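Local atomic coordinates of beta subunit of photoactivated adenylyl cyclase (Beggiatoa sp. PS, PDB entry 5M2A), a protein that probably makes cyclic AMP from ATP under blue-light control, sensing light through a flavin-binding BLUF domain joined to an adenylyl cyclase domain. Residues A[18-23]-A[43-48]; A[28-33]-A[94-99]; A[52-57]-A[66-71]. One frame throughout, in Å; residues are numbered along the deposited sequence.

Interaction 1. Residues A[18-23]-A[43-48]; sequences LSLEEI and LLYLQG
Tyr45 reaches out from its strand to meet Ile23 and Leu20 on the first turn of the facing helix, and its side chain can be followed atom by atom. The first torsion, which sets CG between the backbone N and the carbonyl carbon (chi1 56°), carries the ring from CB toward the helix. Beyond CG the ring divides its contacts. On one side Tyr45 CE2 comes in to 3.4 Å from Ile23 CD1. On the other side Tyr45 CE1 rests 3.5 Å from Ile23 CG2. The isoleucine arrives from the direction opposite to the tyrosine: its CD1 lies over the ring face, whereas CG2, on the same side of the plane, overhangs the rim near CE1. The CD1 methyl makes a CH-pi contact, its carbon 3.8 Å from the Tyr45 ring centroid and 25° off the ring normal. CZ is near both methyls. At the tip, Leu20 CD2 approaches near the ring plane, 3.3 Å from Tyr45 OH, and the two side chains cross at roughly a right angle. The aromatic group is therefore bordered on a face and at an edge by residues from one helical turn.

That turn begins at Ser19, the N-cap, whose OG accepts from Glu21 N at 3.2 Å. Phe50 of strand 49-55, together with Thr98 and Asn100 of strand 97-100, also touches Tyr45. The arrangement exemplifies helix-on-sheet packing in the ferredoxin-like BLUF fold, here joining the start of helix 20-36 to strand 40-46, with the Tyr45 side chain about 8 Å from the flavin.

Interaction 2. Residues A[28-33]-A[94-99]; sequences KVSIKN and WAMKTI. With FMN (flavin mononucleotide), chain F.
Ile31 and Ser30, neighbours on one helix, are turned against Met96 and Ala95 by different atoms. Ile31 lays its CG1 branch along the strand-side backbone, 3.4 Å from Met96 O, while its CG2 branch faces the Ala95 methyl, CG2 to CB 4.1 Å. Ala95 CB also lies 3.7 Å from Ile31 O, so backbone and side chain of the isoleucine both meet it. Ser30 brings its CB to 3.6 Å from Met96 CG. Ser30 OG turns instead to the flavin: it lies over the ring at 3.0 Å from FMN C4A, and its hydrogen-bonding partner is Ile26 O, one turn back in the helix.

Met96 leaves its backbone with CG anti to N (chi1 -178°), then bends at each of its next two torsions. The bends carry its methyl away from the helix, and Met96 CE ends 3.8 Å from FMN O4. One turn on from Ser30, Asn33 ND2 donates to FMN O2 over 3.0 Å with the N-H...O angle at 150°. Ser30 thus meets both Met96 and the flavin.

Asn34 ND2, on the same helix, is hydrogen-bonded to Ala95 O. Helix 20-36 is in this way tied to the chain just before strand 97-100, which pairs in parallel with strand 40-46, while Met96 reaches across to Gln52 and Leu54 of strand 49-55.

Interaction 3. Residues A[52-57]-A[66-71]; sequences QILEGE and KKILVD. With FMN (flavin mononucleotide), chain F.
A single methyl, Ile68 CD1, is the meeting point of the whole contact, touching a polar oxygen, an apolar branch and the flavin. Gln52 OE1 lies 3.5 Å from Ile68 CD1. Leu54 CD1 meets Ile68 CD1 tip to tip at 3.7 Å. FMN N5 sits directly below Ile68 CD1, 3.5 Å away. Ile68 thus packs on one face of the isoalloxazine, opposite to the face approached by Ser30.

Gln52 reaches both N5 and O4 of the flavin through its amide nitrogen. A first torsion of -164° and an extended chain stretch it out from the strand toward the cofactor, and Gln52 NE2 donates to FMN N5 at 3.0 Å (N-H...N 155°). A second, weak bond from Gln52 NE2 bends to FMN O4. Gln52 OE1 is hydrogen-bonded to Tyr10 OH on the neighbouring strand. In the loop after the helix, Asp71 OD2 accepts from both FMN O2' (2.8 Å) and FMN O3' (3.2 Å), and also forms a salt bridge with Arg73.

Gln52 therefore links flavin N5 and O4 to Tyr10 within a buried site. As in other BLUF photoreceptors, a light-driven change at the flavin would probably be passed on through a rearrangement of this tyrosine-glutamine hydrogen-bond network.

All three contacts lie in the BLUF domain and reach one sheet, with contact centres about 12 to 16 Å apart. Interactions 1 and 2 share helix 20-36 and alternate along the chain. Their strands, 40-46 and 97-100, run side by side, with backbone bonds from Leu43 to Lys97 and Ile99. Interaction 3 follows interaction 1 and is nested within the loop closed by interaction 2; its strand 49-55 pairs antiparallel with 40-46. Interactions 2 and 3 both touch the flavin and meet at the Met96 methyl. Helices 20-36 and 58-69 thus enclose the cofactor from opposite faces, above a sheet through which the light signal probably travels.

Interaction 1. Residues A[18-23]-A[43-48]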
loop_
_atom_site.group_PDB
_atom_site.type_symbol
_atom_site.label_atom_id
_atom_site.label_comp_id
_atom_site.label_asym_id
_atom_site.label_seq_id
_atom_site.Cartn_x
_atom_site.Cartn_y
_atom_site.Cartn_z
ATOM N N LEU A 18 25.759 -7.905 -17.255
ATOM C CA LEU A 18 26.925 -8.514 -16.631
ATOM C C LEU A 18 27.363 -9.721 -17.450
ATOM O O LEU A 18 26.549 -10.601 -17.750
ATOM C CB LEU A 18 26.614 -8.927 -15.191
ATOM C CG LEU A 18 27.755 -8.867 -14.176
ATOM C CD1 LEU A 18 28.327 -7.457 -14.085
ATOM C CD2 LEU A 18 27.272 -9.339 -12.811
ATOM N N SER A 19 28.644 -9.755 -17.808
ATOM C CA SER A 19 29.169 -10.830 -18.632
ATOM C C SER A 19 29.232 -12.142 -17.852
ATOM O O SER A 19 29.246 -12.167 -16.618
ATOM C CB SER A 19 30.558 -10.472 -19.155
ATOM O OG SER A 19 31.183 -11.603 -19.734
ATOM N N LEU A 20 29.269 -13.250 -18.599
ATOM C CA LEU A 20 29.409 -14.557 -17.968
ATOM C C LEU A 20 30.755 -14.701 -17.273
ATOM O O LEU A 20 30.849 -15.371 -16.238
ATOM C CB LEU A 20 29.235 -15.673 -19.000
ATOM C CG LEU A 20 27.833 -15.951 -19.546
ATOM C CD1 LEU A 20 27.824 -17.274 -20.307
ATOM C CD2 LEU A 20 26.787 -15.953 -18.433
ATOM N N GLU A 21 31.805 -14.084 -17.822
ATOM C CA GLU A 21 33.124 -14.209 -17.217
ATOM C C GLU A 21 33.219 -13.442 -15.902
ATOM O O GLU A 21 33.907 -13.884 -14.976
ATOM C CB GLU A 21 34.194 -13.742 -18.204
ATOM C CG GLU A 21 35.597 -13.744 -17.636
ATOM C CD GLU A 21 36.063 -12.355 -17.268
ATOM O OE1 GLU A 21 36.207 -11.524 -18.186
ATOM O OE2 GLU A 21 36.270 -12.087 -16.066
ATOM N N GLU A 22 32.534 -12.304 -15.788
ATOM C CA GLU A 22 32.506 -11.611 -14.505
ATOM C C GLU A 22 31.590 -12.310 -13.509
ATOM O O GLU A 22 31.826 -12.237 -12.300
ATOM C CB GLU A 22 32.089 -10.157 -14.701
ATOM C CG GLU A 22 33.186 -9.316 -15.336
ATOM C CD GLU A 22 32.669 -8.428 -16.446
ATOM O OE1 GLU A 22 31.526 -7.939 -16.334
ATOM O OE2 GLU A 22 33.399 -8.232 -17.439
ATOM N N ILE A 23 30.553 -12.992 -13.991
ATOM C CA ILE A 23 29.784 -13.866 -13.111
ATOM C C ILE A 23 30.662 -15.008 -12.619
ATOM O O ILE A 23 30.608 -15.389 -11.444
ATOM C CB ILE A 23 28.521 -14.373 -13.830
ATOM C CG1 ILE A 23 27.575 -13.195 -14.084
ATOM C CG2 ILE A 23 27.826 -15.445 -13.007
ATOM C CD1 ILE A 23 26.336 -13.540 -14.872
ATOM N N LEU A 43 24.120 -19.631 -5.798
ATOM C CA LEU A 43 23.847 -18.371 -6.478
ATOM C C LEU A 43 23.199 -18.699 -7.812
ATOM O O LEU A 43 23.822 -19.341 -8.662
ATOM C CB LEU A 43 25.127 -17.554 -6.680
ATOM C CG LEU A 43 24.996 -16.260 -7.484
ATOM C CD1 LEU A 43 24.088 -15.272 -6.753
ATOM C CD2 LEU A 43 26.379 -15.660 -7.746
ATOM N N LEU A 44 21.947 -18.292 -7.983
ATOM C CA LEU A 44 21.216 -18.480 -9.227
ATOM C C LEU A 44 20.984 -17.128 -9.888
ATOM O O LEU A 44 20.760 -16.121 -9.212
ATOM C CB LEU A 44 19.860 -19.159 -8.987
ATOM C CG LEU A 44 19.763 -20.685 -8.983
ATOM C CD1 LEU A 44 20.388 -21.236 -7.738
ATOM C CD2 LEU A 44 18.311 -21.118 -9.079
ATOM N N TYR A 45 21.037 -17.100 -11.215
ATOM C CA TYR A 45 20.622 -15.886 -11.900
ATOM C C TYR A 45 19.708 -16.225 -13.066
ATOM O O TYR A 45 19.839 -17.273 -13.706
ATOM C CB TYR A 45 21.804 -15.008 -12.346
ATOM C CG TYR A 45 22.849 -15.649 -13.216
ATOM C CD1 TYR A 45 23.797 -16.512 -12.679
ATOM C CD2 TYR A 45 22.934 -15.339 -14.565
ATOM C CE1 TYR A 45 24.772 -17.076 -13.468
ATOM C CE2 TYR A 45 23.907 -15.899 -15.365
ATOM C CZ TYR A 45 24.827 -16.764 -14.809
ATOM O OH TYR A 45 25.802 -17.323 -15.603
ATOM N N LEU A 46 18.757 -15.324 -13.306
ATOM C CA LEU A 46 17.688 -15.561 -14.269
ATOM C C LEU A 46 17.135 -14.209 -14.683
ATOM O O LEU A 46 16.588 -13.493 -13.840
ATOM C CB LEU A 46 16.583 -16.434 -13.657
ATOM C CG LEU A 46 15.437 -16.847 -14.585
ATOM C CD1 LEU A 46 15.957 -17.694 -15.741
ATOM C CD2 LEU A 46 14.374 -17.594 -13.808
ATOM N N GLN A 47 17.293 -13.860 -15.958
ATOM C CA GLN A 47 16.677 -12.665 -16.539
ATOM C C GLN A 47 16.961 -11.425 -15.691
ATOM O O GLN A 47 16.056 -10.758 -15.180
ATOM C CB GLN A 47 15.170 -12.871 -16.713
ATOM C CG GLN A 47 14.805 -14.135 -17.466
ATOM C CD GLN A 47 15.220 -14.079 -18.913
ATOM O OE1 GLN A 47 14.850 -13.153 -19.637
ATOM N NE2 GLN A 47 16.006 -15.063 -19.346
ATOM N N GLY A 48 18.248 -11.134 -15.534
ATOM C CA GLY A 48 18.658 -9.926 -14.849
ATOM C C GLY A 48 18.424 -9.914 -13.359
ATOM O O GLY A 48 18.479 -8.845 -12.745
#

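Interaction 2. Residues A[28-33]-A[94-99]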
loop_
_atom_site.group_PDB
_atom_site.type_symbol
_atom_site.label_atom_id
_atom_site.label_comp_id
_atom_site.label_asym_id
_atom_site.label_seq_id
_atom_site.Cartn_x
_atom_site.Cartn_y
_atom_site.Cartn_z
ATOM N N LYS A 28 34.377 -17.909 -8.292
ATOM C CA LYS A 28 35.662 -18.385 -7.780
ATOM C C LYS A 28 36.053 -17.658 -6.497
ATOM O O LYS A 28 36.562 -18.281 -5.558
ATOM C CB LYS A 28 36.752 -18.216 -8.842
ATOM C CG LYS A 28 36.330 -18.588 -10.256
ATOM C CD LYS A 28 37.534 -18.647 -11.194
ATOM C CE LYS A 28 37.108 -18.721 -12.655
ATOM N NZ LYS A 28 36.123 -19.809 -12.913
ATOM N N VAL A 29 35.827 -16.342 -6.438
ATOM C CA VAL A 29 36.124 -15.594 -5.220
ATOM C C VAL A 29 35.193 -16.027 -4.098
ATOM O O VAL A 29 35.618 -16.177 -2.944
ATOM C CB VAL A 29 36.037 -14.076 -5.478
ATOM C CG1 VAL A 29 36.102 -13.301 -4.169
ATOM C CG2 VAL A 29 37.159 -13.625 -6.404
ATOM N N SER A 30 33.912 -16.237 -4.413
ATOM C CA SER A 30 32.977 -16.729 -3.407
ATOM C C SER A 30 33.405 -18.095 -2.887
ATOM O O SER A 30 33.438 -18.326 -1.675
ATOM C CB SER A 30 31.565 -16.788 -3.987
ATOM O OG SER A 30 31.185 -15.522 -4.497
ATOM N N ILE A 31 33.753 -19.010 -3.797
ATOM C CA ILE A 31 34.185 -20.346 -3.389
ATOM C C ILE A 31 35.405 -20.265 -2.479
ATOM O O ILE A 31 35.480 -20.955 -1.456
ATOM C CB ILE A 31 34.460 -21.219 -4.627
ATOM C CG1 ILE A 31 33.154 -21.536 -5.355
ATOM C CG2 ILE A 31 35.170 -22.507 -4.236
ATOM C CD1 ILE A 31 33.360 -22.332 -6.627
ATOM N N LYS A 32 36.376 -19.421 -2.834
ATOM C CA LYS A 32 37.585 -19.289 -2.024
ATOM C C LYS A 32 37.274 -18.710 -0.650
ATOM O O LYS A 32 37.691 -19.262 0.375
ATOM C CB LYS A 32 38.610 -18.417 -2.752
ATOM C CG LYS A 32 39.229 -19.066 -3.980
ATOM C CD LYS A 32 40.196 -18.116 -4.669
ATOM C CE LYS A 32 39.494 -16.838 -5.105
ATOM N NZ LYS A 32 40.391 -15.922 -5.859
ATOM N N ASN A 33 36.543 -17.591 -0.610
ATOM C CA ASN A 33 36.235 -16.959 0.669
ATOM C C ASN A 33 35.312 -17.831 1.512
ATOM O O ASN A 33 35.533 -17.990 2.718
ATOM C CB ASN A 33 35.609 -15.584 0.440
ATOM C CG ASN A 33 36.564 -14.607 -0.222
ATOM O OD1 ASN A 33 37.764 -14.861 -0.315
ATOM N ND2 ASN A 33 36.031 -13.476 -0.681
ATOM N N TRP A 94 28.727 -27.363 -1.174
ATOM C CA TRP A 94 28.924 -26.267 -2.119
ATOM C C TRP A 94 29.337 -25.015 -1.356
ATOM O O TRP A 94 28.494 -24.364 -0.737
ATOM C CB TRP A 94 27.656 -26.002 -2.919
ATOM C CG TRP A 94 27.178 -27.148 -3.755
ATOM C CD1 TRP A 94 27.910 -28.208 -4.201
ATOM C CD2 TRP A 94 25.847 -27.342 -4.248
ATOM N NE1 TRP A 94 27.114 -29.055 -4.944
ATOM C CE2 TRP A 94 25.843 -28.542 -4.987
ATOM C CE3 TRP A 94 24.657 -26.618 -4.133
ATOM C CZ2 TRP A 94 24.693 -29.033 -5.609
ATOM C CZ3 TRP A 94 23.515 -27.106 -4.755
ATOM C CH2 TRP A 94 23.543 -28.300 -5.483
ATOM N N ALA A 95 30.625 -24.669 -1.406
ATOM C CA ALA A 95 31.060 -23.380 -0.877
ATOM C C ALA A 95 30.265 -22.246 -1.520
ATOM O O ALA A 95 29.763 -21.345 -0.833
ATOM C CB ALA A 95 32.559 -23.200 -1.116
ATOM N N MET A 96 30.141 -22.285 -2.846
ATOM C CA MET A 96 29.200 -21.431 -3.567
ATOM C C MET A 96 28.958 -22.004 -4.957
ATOM O O MET A 96 29.805 -21.875 -5.847
ATOM C CB MET A 96 29.714 -19.992 -3.660
ATOM C CG MET A 96 28.737 -19.038 -4.355
ATOM S SD MET A 96 27.021 -19.251 -3.839
ATOM C CE MET A 96 27.141 -18.994 -2.067
ATOM N N LYS A 97 27.820 -22.653 -5.146
ATOM C CA LYS A 97 27.461 -23.219 -6.438
ATOM C C LYS A 97 26.710 -22.168 -7.243
ATOM O O LYS A 97 25.694 -21.644 -6.781
ATOM C CB LYS A 97 26.607 -24.473 -6.260
ATOM C CG LYS A 97 25.885 -24.934 -7.514
ATOM C CD LYS A 97 26.826 -25.612 -8.470
ATOM C CE LYS A 97 27.226 -26.976 -7.951
ATOM N NZ LYS A 97 28.298 -27.594 -8.776
ATOM N N THR A 98 27.214 -21.845 -8.429
ATOM C CA THR A 98 26.569 -20.874 -9.307
ATOM C C THR A 98 25.781 -21.610 -10.380
ATOM O O THR A 98 26.320 -22.489 -11.057
ATOM C CB THR A 98 27.591 -19.940 -9.960
ATOM O OG1 THR A 98 28.254 -19.177 -8.945
ATOM C CG2 THR A 98 26.897 -18.990 -10.944
ATOM N N ILE A 99 24.515 -21.246 -10.535
ATOM C CA ILE A 99 23.624 -21.880 -11.496
ATOM C C ILE A 99 23.090 -20.795 -12.420
ATOM O O ILE A 99 22.396 -19.877 -11.967
ATOM C CB ILE A 99 22.476 -22.621 -10.797
ATOM C CG1 ILE A 99 23.031 -23.677 -9.837
ATOM C CG2 ILE A 99 21.565 -23.266 -11.825
ATOM C CD1 ILE A 99 21.968 -24.395 -9.041
HETATM N N1 FMN F . 31.767 -12.883 -2.082
HETATM C C2 FMN F . 32.001 -13.944 -1.230
HETATM O O2 FMN F . 33.056 -14.011 -0.608
HETATM N N3 FMN F . 31.049 -14.928 -1.057
HETATM C C4 FMN F . 29.856 -14.854 -1.746
HETATM O O4 FMN F . 29.004 -15.729 -1.601
HETATM C C4A FMN F . 29.617 -13.793 -2.604
HETATM N N5 FMN F . 28.424 -13.739 -3.284
HETATM C C5A FMN F . 28.174 -12.694 -4.135
HETATM C C6 FMN F . 26.966 -12.652 -4.811
HETATM C C7 FMN F . 26.697 -11.603 -5.677
HETATM C C7M FMN F . 25.384 -11.581 -6.399
HETATM C C8 FMN F . 27.643 -10.597 -5.864
HETATM C C8M FMN F . 27.365 -9.457 -6.796
HETATM C C9 FMN F . 28.856 -10.640 -5.182
HETATM C C9A FMN F . 29.123 -11.690 -4.313
HETATM N N10 FMN F . 30.322 -11.740 -3.631
HETATM C C10 FMN F . 30.575 -12.797 -2.776
HETATM C "C1'" FMN F . 31.340 -10.654 -3.859
HETATM C "C2'" FMN F . 31.596 -9.765 -2.649
HETATM O "O2'" FMN F . 30.686 -8.690 -2.663
HETATM C "C3'" FMN F . 33.018 -9.228 -2.734
HETATM O "O3'" FMN F . 33.239 -8.720 -4.034
HETATM C "C4'" FMN F . 34.024 -10.338 -2.449
HETATM O "O4'" FMN F . 33.785 -10.872 -1.167
HETATM C "C5'" FMN F . 35.457 -9.823 -2.514
HETATM O "O5'" FMN F . 35.617 -8.807 -1.550
HETATM P P FMN F . 37.077 -8.235 -1.194
HETATM O O1P FMN F . 37.744 -9.207 -0.251
HETATM O O2P FMN F . 37.890 -8.111 -2.465
HETATM O O3P FMN F . 36.932 -6.882 -0.535
#

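Interaction 3. Residues A[52-57]-A[66-71]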
loop_
_atom_site.group_PDB
_atom_site.type_symbol
_atom_site.label_atom_id
_atom_site.label_comp_id
_atom_site.label_asym_id
_atom_site.label_seq_id
_atom_site.Cartn_x
_atom_site.Cartn_y
_atom_site.Cartn_z
ATOM N N GLN A 52 20.363 -15.596 -4.094
ATOM C CA GLN A 52 21.452 -16.247 -3.382
ATOM C C GLN A 52 20.998 -16.745 -2.022
ATOM O O GLN A 52 20.248 -16.072 -1.315
ATOM C CB GLN A 52 22.676 -15.332 -3.225
ATOM C CG GLN A 52 23.951 -16.126 -2.825
ATOM C CD GLN A 52 25.216 -15.291 -2.860
ATOM O OE1 GLN A 52 25.174 -14.065 -2.721
ATOM N NE2 GLN A 52 26.354 -15.949 -3.044
ATOM N N ILE A 53 21.482 -17.933 -1.666
ATOM C CA ILE A 53 21.300 -18.522 -0.348
ATOM C C ILE A 53 22.681 -18.649 0.274
ATOM O O ILE A 53 23.594 -19.191 -0.356
ATOM C CB ILE A 53 20.611 -19.897 -0.435
ATOM C CG1 ILE A 53 19.300 -19.797 -1.221
ATOM C CG2 ILE A 53 20.362 -20.456 0.963
ATOM C CD1 ILE A 53 18.613 -21.145 -1.466
ATOM N N LEU A 54 22.838 -18.127 1.489
ATOM C CA LEU A 54 24.089 -18.184 2.234
ATOM C C LEU A 54 23.840 -18.859 3.575
ATOM O O LEU A 54 22.813 -18.616 4.215
ATOM C CB LEU A 54 24.661 -16.774 2.462
ATOM C CG LEU A 54 25.063 -15.932 1.251
ATOM C CD1 LEU A 54 25.447 -14.521 1.685
ATOM C CD2 LEU A 54 26.208 -16.589 0.492
ATOM N N GLU A 55 24.767 -19.715 4.008
ATOM C CA GLU A 55 24.619 -20.351 5.307
ATOM C C GLU A 55 25.985 -20.546 5.952
ATOM O O GLU A 55 26.998 -20.711 5.269
ATOM C CB GLU A 55 23.874 -21.689 5.210
ATOM C CG GLU A 55 24.264 -22.529 4.018
ATOM C CD GLU A 55 23.492 -23.833 3.937
ATOM O OE1 GLU A 55 23.915 -24.727 3.173
ATOM O OE2 GLU A 55 22.462 -23.962 4.635
ATOM N N GLY A 56 25.990 -20.508 7.275
ATOM C CA GLY A 56 27.217 -20.603 8.046
ATOM C C GLY A 56 27.008 -19.959 9.400
ATOM O O GLY A 56 25.921 -19.486 9.723
ATOM N N GLU A 57 28.082 -19.944 10.191
ATOM C CA GLU A 57 28.012 -19.306 11.499
ATOM C C GLU A 57 27.616 -17.841 11.350
ATOM O O GLU A 57 27.999 -17.169 10.388
ATOM C CB GLU A 57 29.343 -19.445 12.241
ATOM C CG GLU A 57 29.418 -20.713 13.078
ATOM C CD GLU A 57 30.806 -20.986 13.614
ATOM O OE1 GLU A 57 31.760 -20.306 13.176
ATOM O OE2 GLU A 57 30.948 -21.883 14.473
ATOM N N LYS A 66 27.259 -7.988 4.608
ATOM C CA LYS A 66 27.583 -6.565 4.625
ATOM C C LYS A 66 28.389 -6.171 3.393
ATOM O O LYS A 66 28.181 -5.095 2.821
ATOM C CB LYS A 66 28.344 -6.214 5.906
ATOM C CG LYS A 66 27.531 -5.403 6.901
ATOM C CD LYS A 66 28.319 -5.115 8.171
ATOM C CE LYS A 66 28.257 -6.285 9.136
ATOM N NZ LYS A 66 26.879 -6.499 9.656
ATOM N N LYS A 67 29.299 -7.044 2.955
ATOM C CA LYS A 67 30.105 -6.746 1.777
ATOM C C LYS A 67 29.294 -6.899 0.502
ATOM O O LYS A 67 29.406 -6.078 -0.415
ATOM C CB LYS A 67 31.332 -7.653 1.733
ATOM C CG LYS A 67 32.173 -7.622 2.990
ATOM C CD LYS A 67 33.399 -8.498 2.828
ATOM C CE LYS A 67 33.017 -9.855 2.255
ATOM N NZ LYS A 67 34.181 -10.780 2.193
ATOM N N ILE A 68 28.485 -7.958 0.416
ATOM C CA ILE A 68 27.636 -8.149 -0.755
ATOM C C ILE A 68 26.738 -6.936 -0.967
ATOM O O ILE A 68 26.519 -6.497 -2.103
ATOM C CB ILE A 68 26.818 -9.448 -0.612
ATOM C CG1 ILE A 68 27.737 -10.671 -0.668
ATOM C CG2 ILE A 68 25.771 -9.542 -1.696
ATOM C CD1 ILE A 68 26.997 -11.992 -0.546
ATOM N N LEU A 69 26.228 -6.361 0.130
ATOM C CA LEU A 69 25.305 -5.228 0.042
ATOM C C LEU A 69 25.923 -4.037 -0.687
ATOM O O LEU A 69 25.220 -3.286 -1.374
ATOM C CB LEU A 69 24.862 -4.807 1.443
ATOM C CG LEU A 69 23.731 -5.584 2.113
ATOM C CD1 LEU A 69 23.581 -5.151 3.566
ATOM C CD2 LEU A 69 22.426 -5.377 1.361
ATOM N N VAL A 70 27.231 -3.830 -0.538
ATOM C CA VAL A 70 27.896 -2.694 -1.166
ATOM C C VAL A 70 28.561 -3.082 -2.483
ATOM O O VAL A 70 29.300 -2.280 -3.061
ATOM C CB VAL A 70 28.902 -2.041 -0.200
ATOM C CG1 VAL A 70 29.121 -0.577 -0.557
ATOM C CG2 VAL A 70 28.405 -2.160 1.232
ATOM N N ASP A 71 28.303 -4.289 -2.983
ATOM C CA ASP A 71 28.881 -4.705 -4.252
ATOM C C ASP A 71 28.261 -3.918 -5.403
ATOM O O ASP A 71 27.039 -3.767 -5.488
ATOM C CB ASP A 71 28.683 -6.208 -4.462
ATOM C CG ASP A 71 29.589 -6.776 -5.543
ATOM O OD1 ASP A 71 29.410 -6.407 -6.721
ATOM O OD2 ASP A 71 30.472 -7.602 -5.216
HETATM N N1 FMN F . 31.767 -12.883 -2.082
HETATM C C2 FMN F . 32.001 -13.944 -1.230
HETATM O O2 FMN F . 33.056 -14.011 -0.608
HETATM N N3 FMN F . 31.049 -14.928 -1.057
HETATM C C4 FMN F . 29.856 -14.854 -1.746
HETATM O O4 FMN F . 29.004 -15.729 -1.601
HETATM C C4A FMN F . 29.617 -13.793 -2.604
HETATM N N5 FMN F . 28.424 -13.739 -3.284
HETATM C C5A FMN F . 28.174 -12.694 -4.135
HETATM C C6 FMN F . 26.966 -12.652 -4.811
HETATM C C7 FMN F . 26.697 -11.603 -5.677
HETATM C C7M FMN F . 25.384 -11.581 -6.399
HETATM C C8 FMN F . 27.643 -10.597 -5.864
HETATM C C8M FMN F . 27.365 -9.457 -6.796
HETATM C C9 FMN F . 28.856 -10.640 -5.182
HETATM C C9A FMN F . 29.123 -11.690 -4.313
HETATM N N10 FMN F . 30.322 -11.740 -3.631
HETATM C C10 FMN F . 30.575 -12.797 -2.776
HETATM C "C1'" FMN F . 31.340 -10.654 -3.859
HETATM C "C2'" FMN F . 31.596 -9.765 -2.649
HETATM O "O2'" FMN F . 30.686 -8.690 -2.663
HETATM C "C3'" FMN F . 33.018 -9.228 -2.734
HETATM O "O3'" FMN F . 33.239 -8.720 -4.034
HETATM C "C4'" FMN F . 34.024 -10.338 -2.449
HETATM O "O4'" FMN F . 33.785 -10.872 -1.167
HETATM C "C5'" FMN F . 35.457 -9.823 -2.514
HETATM O "O5'" FMN F . 35.617 -8.807 -1.550
HETATM P P FMN F . 37.077 -8.235 -1.194
HETATM O O1P FMN F . 37.744 -9.207 -0.251
HETATM O O2P FMN F . 37.890 -8.111 -2.465
HETATM O O3P FMN F . 36.932 -6.882 -0.535
#